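Local coordinates for p800 reaction center core protein (Heliobacterium modesticaldum, PDB 5V8K) that forms the symmetric homodimeric core of a photosynthetic reaction center, carrying bacteriochlorophylls and contributing ligands to a [4Fe-4S] cluster, at residues Y333-H338 with E378-H383; I344-K349 with A469-Y474. All coordinates share one frame; numbering follows the deposited sequence.

Interaction 1: Y333-H338 with E378-H383; sequences YGIATH and EFVAAH. With GBF (Bacteriochlorophyll g), chain X.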
# COMPACT_ATOMS: atom_id res chain seq x y z
N TYR A 333 8.47 13.49 13.41
CA TYR A 333 8.49 12.04 13.22
C TYR A 333 9.64 11.40 14.00
O TYR A 333 9.52 10.26 14.45
CB TYR A 333 8.55 11.71 11.73
CG TYR A 333 7.21 11.97 11.01
CD1 TYR A 333 6.82 13.26 10.69
CD2 TYR A 333 6.35 10.94 10.69
CE1 TYR A 333 5.58 13.51 10.07
CE2 TYR A 333 5.11 11.18 10.06
CZ TYR A 333 4.75 12.47 9.76
OH TYR A 333 3.56 12.74 9.17
N GLY A 334 10.75 12.10 14.19
CA GLY A 334 11.80 11.54 15.00
C GLY A 334 11.42 11.43 16.46
O GLY A 334 11.63 10.40 17.11
N ILE A 335 10.85 12.51 17.01
CA ILE A 335 10.36 12.44 18.39
C ILE A 335 9.31 11.35 18.54
O ILE A 335 9.34 10.57 19.50
CB ILE A 335 9.81 13.80 18.85
CG1 ILE A 335 10.96 14.77 19.15
CG2 ILE A 335 8.98 13.64 20.14
CD1 ILE A 335 10.47 16.18 19.36
N ALA A 336 8.34 11.31 17.61
CA ALA A 336 7.22 10.39 17.78
C ALA A 336 7.68 8.96 17.61
O ALA A 336 7.08 8.05 18.19
CB ALA A 336 6.08 10.71 16.81
N THR A 337 8.75 8.75 16.82
CA THR A 337 9.31 7.40 16.67
C THR A 337 10.03 6.97 17.94
O THR A 337 9.89 5.83 18.38
CB THR A 337 10.27 7.32 15.48
OG1 THR A 337 9.57 7.64 14.28
CG2 THR A 337 10.81 5.91 15.28
N HIS A 338 10.80 7.87 18.56
CA HIS A 338 11.45 7.53 19.82
C HIS A 338 10.40 7.18 20.86
O HIS A 338 10.45 6.11 21.47
CB HIS A 338 12.32 8.67 20.33
CG HIS A 338 12.61 8.60 21.80
ND1 HIS A 338 13.83 8.23 22.31
CD2 HIS A 338 11.82 8.83 22.88
CE1 HIS A 338 13.80 8.26 23.63
NE2 HIS A 338 12.58 8.61 24.00
N GLU A 378 0.19 18.19 20.68
CA GLU A 378 0.14 19.37 19.81
C GLU A 378 1.52 19.70 19.20
O GLU A 378 1.60 20.04 18.01
CB GLU A 378 -0.37 20.59 20.58
CG GLU A 378 -1.84 20.65 20.73
CD GLU A 378 -2.41 19.75 21.82
OE1 GLU A 378 -1.65 19.38 22.78
OE2 GLU A 378 -3.63 19.42 21.71
N PHE A 379 2.60 19.66 19.98
CA PHE A 379 3.91 19.98 19.41
C PHE A 379 4.23 19.08 18.22
O PHE A 379 4.54 19.57 17.13
CB PHE A 379 5.01 19.90 20.49
CG PHE A 379 6.41 20.23 19.95
CD1 PHE A 379 6.87 21.53 19.96
CD2 PHE A 379 7.23 19.24 19.44
CE1 PHE A 379 8.15 21.86 19.47
CE2 PHE A 379 8.51 19.54 18.95
CZ PHE A 379 8.96 20.86 18.96
N VAL A 380 4.11 17.75 18.41
CA VAL A 380 4.41 16.83 17.32
C VAL A 380 3.42 17.01 16.16
O VAL A 380 3.81 17.07 14.99
CB VAL A 380 4.41 15.38 17.83
CG1 VAL A 380 4.49 14.34 16.67
CG2 VAL A 380 5.53 15.18 18.80
N ALA A 381 2.12 17.10 16.47
CA ALA A 381 1.13 17.14 15.39
C ALA A 381 1.28 18.39 14.54
O ALA A 381 1.21 18.34 13.31
CB ALA A 381 -0.29 17.07 15.98
N ALA A 382 1.51 19.53 15.18
CA ALA A 382 1.66 20.76 14.43
C ALA A 382 2.94 20.77 13.59
O ALA A 382 2.93 21.25 12.45
CB ALA A 382 1.63 21.94 15.40
N HIS A 383 4.04 20.22 14.10
CA HIS A 383 5.23 20.15 13.25
C HIS A 383 5.09 19.11 12.15
O HIS A 383 5.69 19.28 11.08
CB HIS A 383 6.47 19.90 14.09
CG HIS A 383 6.85 21.08 14.90
ND1 HIS A 383 6.27 21.38 16.11
CD2 HIS A 383 7.71 22.09 14.63
CE1 HIS A 383 6.77 22.51 16.57
NE2 HIS A 383 7.67 22.94 15.71
MG GBF X . 16.02 8.46 21.20
CHA GBF X . 17.34 7.57 24.31
CHB GBF X . 16.25 11.64 22.09
CHC GBF X . 15.36 9.13 17.90
CHD GBF X . 16.29 4.97 20.34
NA GBF X . 16.75 9.40 22.81
C1A GBF X . 17.19 9.01 24.00
C2A GBF X . 17.53 10.00 25.08
C3A GBF X . 16.90 11.22 24.44
C4A GBF X . 16.62 10.72 23.03
CMA GBF X . 15.61 11.64 25.18
CAA GBF X . 19.03 10.25 25.43
CBA GBF X . 19.88 10.37 24.19
CGA GBF X . 21.34 10.64 24.53
O1A GBF X . 21.72 10.68 25.70
O2A GBF X . 22.31 10.76 23.45
NB GBF X . 15.77 10.19 20.16
C1B GBF X . 15.89 11.42 20.67
C2B GBF X . 15.57 12.34 19.65
C3B GBF X . 15.34 11.62 18.49
C4B GBF X . 15.52 10.27 18.84
CMB GBF X . 15.49 13.83 19.82
CAB GBF X . 14.97 12.16 17.16
CBB GBF X . 14.62 13.40 16.81
NC GBF X . 15.84 7.29 19.53
C1C GBF X . 15.58 7.72 18.30
C2C GBF X . 15.43 6.84 17.12
C3C GBF X . 15.75 5.70 17.99
C4C GBF X . 15.94 5.97 19.33
CMC GBF X . 13.93 6.86 16.72
CAC GBF X . 15.82 4.29 17.52
CBC GBF X . 15.60 3.96 16.07
ND GBF X . 16.71 6.72 21.94
C1D GBF X . 16.68 5.42 21.69
C2D GBF X . 17.01 4.33 22.83
C3D GBF X . 17.24 5.36 23.72
C4D GBF X . 17.10 6.70 23.26
CMD GBF X . 17.07 2.84 22.95
CAD GBF X . 17.85 5.41 25.08
OBD GBF X . 17.90 4.55 26.01
CBD GBF X . 17.88 6.83 25.49
CGD GBF X . 17.06 7.12 26.71
O1D GBF X . 15.83 7.19 26.70
O2D GBF X . 17.72 7.35 27.94
CED GBF X . 16.94 7.28 29.13

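Interaction 2: I344-K349 with A469-Y474; sequences IHAASK and AVAAPY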
# COMPACT_ATOMS: atom_id res chain seq x y z
N ILE A 344 6.15 1.01 23.06
CA ILE A 344 6.07 -0.38 22.64
C ILE A 344 6.74 -1.28 23.66
O ILE A 344 6.19 -2.31 24.06
CB ILE A 344 6.69 -0.56 21.25
CG1 ILE A 344 5.73 -0.05 20.14
CG2 ILE A 344 7.02 -2.04 20.96
CD1 ILE A 344 6.42 0.03 18.75
N HIS A 345 7.96 -0.89 24.12
CA HIS A 345 8.83 -1.76 24.88
C HIS A 345 8.77 -1.49 26.38
O HIS A 345 9.63 -1.97 27.12
CB HIS A 345 10.29 -1.63 24.38
CG HIS A 345 10.49 -2.15 23.00
ND1 HIS A 345 10.37 -1.35 21.88
CD2 HIS A 345 10.77 -3.39 22.53
CE1 HIS A 345 10.58 -2.07 20.79
NE2 HIS A 345 10.80 -3.31 21.16
N ALA A 346 7.76 -0.75 26.84
CA ALA A 346 7.77 -0.25 28.22
C ALA A 346 7.80 -1.37 29.25
O ALA A 346 8.33 -1.18 30.35
CB ALA A 346 6.55 0.65 28.43
N ALA A 347 7.26 -2.55 28.92
CA ALA A 347 7.28 -3.65 29.88
C ALA A 347 8.65 -4.31 30.01
O ALA A 347 8.85 -5.08 30.96
CB ALA A 347 6.23 -4.70 29.48
N SER A 348 9.60 -4.03 29.10
CA SER A 348 10.87 -4.75 29.13
C SER A 348 11.66 -4.36 30.35
O SER A 348 11.65 -3.21 30.78
CB SER A 348 11.73 -4.50 27.88
OG SER A 348 12.15 -3.15 27.80
N LYS A 349 12.35 -5.33 30.91
CA LYS A 349 13.19 -5.06 32.06
C LYS A 349 14.66 -4.90 31.67
O LYS A 349 15.37 -4.13 32.32
CB LYS A 349 13.02 -6.17 33.10
N ALA A 469 -0.53 3.60 21.63
CA ALA A 469 -1.08 4.06 22.89
C ALA A 469 0.01 4.25 23.93
O ALA A 469 0.97 3.49 24.00
CB ALA A 469 -2.12 3.07 23.45
N VAL A 470 -0.17 5.30 24.74
CA VAL A 470 0.72 5.62 25.84
C VAL A 470 0.79 4.46 26.82
O VAL A 470 -0.25 3.97 27.30
CB VAL A 470 0.23 6.88 26.56
CG1 VAL A 470 1.11 7.20 27.73
CG2 VAL A 470 0.18 8.07 25.62
N ALA A 471 2.00 4.06 27.19
CA ALA A 471 2.18 2.96 28.13
C ALA A 471 2.11 3.46 29.57
O ALA A 471 2.25 4.64 29.86
CB ALA A 471 3.51 2.25 27.86
N ALA A 472 1.91 2.52 30.49
CA ALA A 472 1.67 2.88 31.88
C ALA A 472 2.77 3.73 32.50
O ALA A 472 2.43 4.68 33.23
CB ALA A 472 1.47 1.61 32.72
N PRO A 473 4.06 3.46 32.29
CA PRO A 473 5.10 4.32 32.88
C PRO A 473 5.00 5.79 32.48
O PRO A 473 5.59 6.64 33.14
CB PRO A 473 6.41 3.70 32.36
CG PRO A 473 6.07 2.30 31.99
CD PRO A 473 4.63 2.28 31.60
N TYR A 474 4.29 6.11 31.38
CA TYR A 474 4.19 7.49 30.91
C TYR A 474 2.80 8.09 31.14
O TYR A 474 2.48 9.14 30.57
CB TYR A 474 4.60 7.56 29.43
CG TYR A 474 5.88 6.80 29.16
CD1 TYR A 474 7.08 7.17 29.76
CD2 TYR A 474 5.89 5.69 28.33
CE1 TYR A 474 8.25 6.48 29.52
CE2 TYR A 474 7.07 5.00 28.07
CZ TYR A 474 8.24 5.41 28.67
OH TYR A 474 9.40 4.71 28.43

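Interaction 1: Y333-H338 with E378-H383
V380 and I335, followed by A336, bury the most surface where helix 311-344 meets helix 376-401. The two methyls of V380 divide the work: CG2 packs against CG2 of I335 at 4.0 Å, while CG1, anti to the backbone N (chi1 171°), lies over CB of A336. I335 also uses both of its branches. Its CG2 faces the valine, whereas the CG1 arm runs on to place CD1 3.9 Å from CE2 of F379, the two side chains crossing at about a right angle. The segment axes approach to 9.7 Å and run in broadly opposed directions, inclined at 137°, and all the touching residues are buried and apolar. Such packing belongs to the transmembrane helix bundle of the photosystem I PsaA/PsaB family, in which helices double as a scaffold for pigments. Another side of helix 311-344 accordingly carries a bacteriochlorophyll g: ND1 of H338 is the axial ligand of its magnesium, 2.5 Å away, and NE2 of the same ring is held by the backbone O of T357. With an alanine in place of H338 the magnesium would probably lose this protein ligand, and the T357 carbonyl its imidazole partner. CG2 of T337 touches the CMC methyl at the rim of the pigment, 3.6 Å away, and a side group of the pigment lies on the backbone of G334, CAB 3.7 Å from its C. On the other helix, O of F379 accepts from the backbone N and from the ring ND1 of H383, which reach it from opposite faces of the carbonyl plane, the ND1 bond being 2.7 Å long and nearly straight (166°).

Interaction 2: I344-K349 with A469-Y474
A346 meets A471 and P473 where two interhelical loops come together, a type I beta turn from H345 to S348 facing a short 3-10 segment at 472-473. The turn follows directly on helix 311-344, and the opposing loop leads into helix 475-488, with Y474 at its N-cap position. The contact between them is wholly apolar and centres on one methyl group. CB of A346 sits 3.5 Å from CB of A471, methyl against methyl and tighter than usual van der Waals packing. The same CB reaches the pyrrolidine ring of P473, with CG and CD each 4.0 Å away, and approaches CE2 of Y474 more loosely. P473 in turn places its CB over the centre of the Y474 ring, 4.2 Å above the plane.

Aromatic and subunit contacts belong to H345, whose side chain points away from 469-474. Its ring stacks on F353, and its NE2 is hydrogen-bonded to ND1 of H520 of the second subunit, bringing the loop to the dimer interface.

Hydrogen bonding otherwise works within each loop and outward from it. The backbone N of Y474 donates to O of A471, three residues back, the bond pattern of a 3-10 turn, while the N of A471 is bound to the carboxylate of D343, at the end of the helix that precedes the turn. The phenol of Y474 is anchored beyond the contact, its OH bonded to the backbone O of M356. The beta turn itself is closed twice at O of H345: the backbone N of S348 donates from 2.9 Å, and OG of S348, at the same distance, approaches in the carbonyl plane with a C=O...OG angle of 157°.

Both contacts draw on helix 311-344: interaction 1 uses its buried flank within the predicted membrane-spanning region, and interaction 2 the turn that follows its last residues. Their centres are 18 Å apart and their nearest atoms about 7 Å, so they do not touch. Each crosses by apolar packing alone, but the settings differ. Interaction 1 is fully buried between two helices and spreads over isoleucine, valine, alanine and phenylalanine side chains beside pigments; interaction 2 is partly exposed, converges on a single alanine methyl and joins loops. Polar chemistry diverges likewise: one histidine of 333-338 binds the magnesium of a bacteriochlorophyll, whereas the one in 344-349 reaches the second subunit.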